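Local coordinates for protein FimX (Pseudomonas aeruginosa PAO1, PDB 3HV8) that is an EAL-domain protein that holds the ligand C2E in a pocket of that domain, at residues A[197-202]-A[225-230]. Numbering follows the deposited sequence.
Sequences SFVQDL and SIVPFV. With C2E (9,9'-[(2R,3R,3aS,5S,7aR,9R,10R,10aS,12S,14aR)-3,5,10,12-tetrahydroxy-5,12-dioxidooctahydro-2H,7H-difuro[3,2-d:3',2'-j][1,3,7,9,2,8]tetraoxadiphosphacyclododecine-2,9-diyl]bis(2-amino-1,9-dihydro-6H-purin-6-one)), chain B.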
# COMPACT_ATOMS: atom_id res chain seq x y z
N SER A 197 12.46 -5.41 6.73
CA SER A 197 13.49 -6.15 7.47
C SER A 197 14.42 -6.94 6.55
O SER A 197 15.58 -7.18 6.89
CB SER A 197 12.85 -7.08 8.50
OG SER A 197 12.06 -8.08 7.88
N PHE A 198 13.92 -7.32 5.38
CA PHE A 198 14.69 -8.18 4.48
C PHE A 198 15.82 -7.46 3.77
O PHE A 198 16.69 -8.12 3.18
CB PHE A 198 13.79 -8.88 3.46
CG PHE A 198 12.96 -9.97 4.05
CD1 PHE A 198 13.48 -11.24 4.22
CD2 PHE A 198 11.65 -9.73 4.43
CE1 PHE A 198 12.71 -12.26 4.76
CE2 PHE A 198 10.88 -10.75 4.98
CZ PHE A 198 11.41 -12.01 5.14
N VAL A 199 15.83 -6.13 3.80
CA VAL A 199 16.94 -5.40 3.16
C VAL A 199 17.91 -4.82 4.18
O VAL A 199 18.74 -3.98 3.84
CB VAL A 199 16.49 -4.32 2.16
CG1 VAL A 199 15.75 -4.96 1.01
CG2 VAL A 199 15.64 -3.26 2.84
N GLN A 200 17.81 -5.26 5.42
CA GLN A 200 18.78 -4.85 6.43
C GLN A 200 19.91 -5.88 6.45
O GLN A 200 19.69 -7.06 6.14
CB GLN A 200 18.12 -4.74 7.81
CG GLN A 200 16.78 -4.02 7.83
CD GLN A 200 16.85 -2.60 7.29
OE1 GLN A 200 15.94 -2.12 6.61
NE2 GLN A 200 17.95 -1.91 7.59
N ASP A 201 21.11 -5.43 6.77
CA ASP A 201 22.26 -6.33 6.92
C ASP A 201 22.52 -7.20 5.68
O ASP A 201 22.75 -8.40 5.79
CB ASP A 201 22.07 -7.21 8.16
CG ASP A 201 21.74 -6.40 9.41
OD1 ASP A 201 20.92 -6.87 10.23
OD2 ASP A 201 22.29 -5.29 9.56
N LEU A 202 22.48 -6.57 4.51
CA LEU A 202 22.67 -7.26 3.24
C LEU A 202 24.15 -7.48 2.92
O LEU A 202 24.49 -7.98 1.85
CB LEU A 202 21.98 -6.50 2.11
CG LEU A 202 20.46 -6.66 2.06
CD1 LEU A 202 19.88 -5.88 0.88
CD2 LEU A 202 20.10 -8.13 1.97
N SER A 225 7.07 -8.56 -7.44
CA SER A 225 7.71 -8.18 -6.18
C SER A 225 7.97 -6.68 -6.09
O SER A 225 8.39 -6.04 -7.05
CB SER A 225 9.02 -8.94 -6.02
OG SER A 225 9.87 -8.75 -7.15
N ILE A 226 7.70 -6.12 -4.91
CA ILE A 226 8.08 -4.75 -4.61
C ILE A 226 8.97 -4.81 -3.37
O ILE A 226 8.58 -5.39 -2.36
CB ILE A 226 6.86 -3.85 -4.28
CG1 ILE A 226 5.84 -3.88 -5.43
CG2 ILE A 226 7.35 -2.45 -3.97
CD1 ILE A 226 4.50 -3.20 -5.10
N VAL A 227 10.16 -4.23 -3.45
CA VAL A 227 11.04 -4.20 -2.29
C VAL A 227 11.24 -2.78 -1.83
O VAL A 227 11.76 -1.94 -2.57
CB VAL A 227 12.41 -4.83 -2.60
CG1 VAL A 227 13.27 -4.84 -1.35
CG2 VAL A 227 12.22 -6.26 -3.09
N PRO A 228 10.80 -2.48 -0.61
CA PRO A 228 10.88 -1.11 -0.11
C PRO A 228 12.12 -0.89 0.76
O PRO A 228 12.98 -1.77 0.89
CB PRO A 228 9.62 -1.03 0.76
CG PRO A 228 9.56 -2.39 1.38
CD PRO A 228 10.05 -3.36 0.31
N PHE A 229 12.18 0.30 1.37
CA PHE A 229 13.26 0.69 2.28
C PHE A 229 14.63 0.75 1.60
O PHE A 229 15.66 0.53 2.24
CB PHE A 229 13.29 -0.21 3.53
CG PHE A 229 12.24 0.14 4.55
CD1 PHE A 229 12.60 0.62 5.80
CD2 PHE A 229 10.89 -0.01 4.27
CE1 PHE A 229 11.64 0.95 6.75
CE2 PHE A 229 9.91 0.32 5.22
CZ PHE A 229 10.30 0.80 6.45
N VAL A 230 14.64 1.03 0.31
CA VAL A 230 15.91 1.21 -0.39
C VAL A 230 16.50 2.56 0.03
O VAL A 230 15.95 3.61 -0.28
CB VAL A 230 15.74 1.13 -1.92
CG1 VAL A 230 17.10 1.38 -2.62
CG2 VAL A 230 15.18 -0.22 -2.32
P1 C2E B . 3.99 0.90 5.92
O2P C2E B . 4.02 -0.43 5.03
O1P C2E B . 5.00 0.70 6.98
O5' C2E B . 4.49 2.21 5.17
C5' C2E B . 5.91 2.41 5.05
C4' C2E B . 6.50 3.34 6.14
O4' C2E B . 7.91 3.53 5.87
C3' C2E B . 5.85 4.70 5.91
O3' C2E B . 5.63 5.34 7.17
C2' C2E B . 6.87 5.46 5.02
O2' C2E B . 6.84 6.86 5.19
C1' C2E B . 8.19 4.88 5.53
N9 C2E B . 9.28 4.90 4.57
C8 C2E B . 9.19 5.06 3.21
N7 C2E B . 10.37 4.84 2.66
C5 C2E B . 11.26 4.56 3.66
C6 C2E B . 12.64 4.26 3.67
O6 C2E B . 13.31 4.15 2.64
N1 C2E B . 13.20 4.05 4.87
C2 C2E B . 12.49 4.13 6.02
N2 C2E B . 13.13 3.90 7.21
N3 C2E B . 11.21 4.40 6.03
C4 C2E B . 10.58 4.61 4.87
P11 C2E B . 4.20 6.05 7.39
O21 C2E B . 4.22 6.74 8.80
O11 C2E B . 3.86 6.93 6.25
O5A C2E B . 3.16 4.85 7.36
C5A C2E B . 3.25 3.83 8.36
C4A C2E B . 2.07 2.87 8.26
O4A C2E B . 0.85 3.60 8.46
C3A C2E B . 1.90 2.20 6.89
O3A C2E B . 2.66 1.01 6.76
C2A C2E B . 0.43 1.81 6.94
O2A C2E B . 0.25 0.66 7.78
C1A C2E B . -0.18 2.99 7.70
N91 C2E B . -0.69 3.96 6.74
C81 C2E B . -0.04 5.01 6.16
N71 C2E B . -0.87 5.62 5.36
C51 C2E B . -2.11 5.04 5.44
C61 C2E B . -3.37 5.27 4.87
O61 C2E B . -3.58 6.12 3.99
N11 C2E B . -4.36 4.42 5.26
C21 C2E B . -4.17 3.41 6.16
N21 C2E B . -5.21 2.58 6.46
N31 C2E B . -3.00 3.17 6.68
C41 C2E B . -1.98 3.98 6.35
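Val199 turns CG1 anti to its own carbonyl carbon (chi1 -63°), while Val227 carries CG1 anti to the backbone N (chi1 -177°), and these two methyls meet. Their separation, Val199 CG1 to Val227 CG1, is 3.4 Å, closer than carbons normally pack, as the two side chains run antiparallel alongside one another. The other branch of Val199 reaches the turn beyond the strand: CG2 lies 3.6 Å from Pro228 O and 3.9 Å from Phe229 CB. No hydrogen bond crosses between 197-202 and 225-230; the Val199 methyls meet the Val227 methyl, Phe229 CB and the carbonyl oxygens of Pro228 and Phe229.

The ring of Phe229 leaves that turn to lie against one guanine of C2E. The evidence for a face contact is that C2E C4 sits 4.1 Å above the plane of the Phe229 ring, displaced from the ring centre; Phe229 CE1 comes within 3.3 Å of C2E N2. Pro228 CB lies in the ring plane, at its edge.

The contact joins the loop between strand 191-194 and helix 205-220 to the end of the parallel strand 224-227, in the EAL-type barrel. Val227 also packs on Ile194 and Leu239. Chemically, Val199 touches Phe229 CB and the neighbouring carbonyl oxygens without any hydrogen bond, and so probably acts by packing, a second-shell residue that may help position the aromatic ring against the ligand's base.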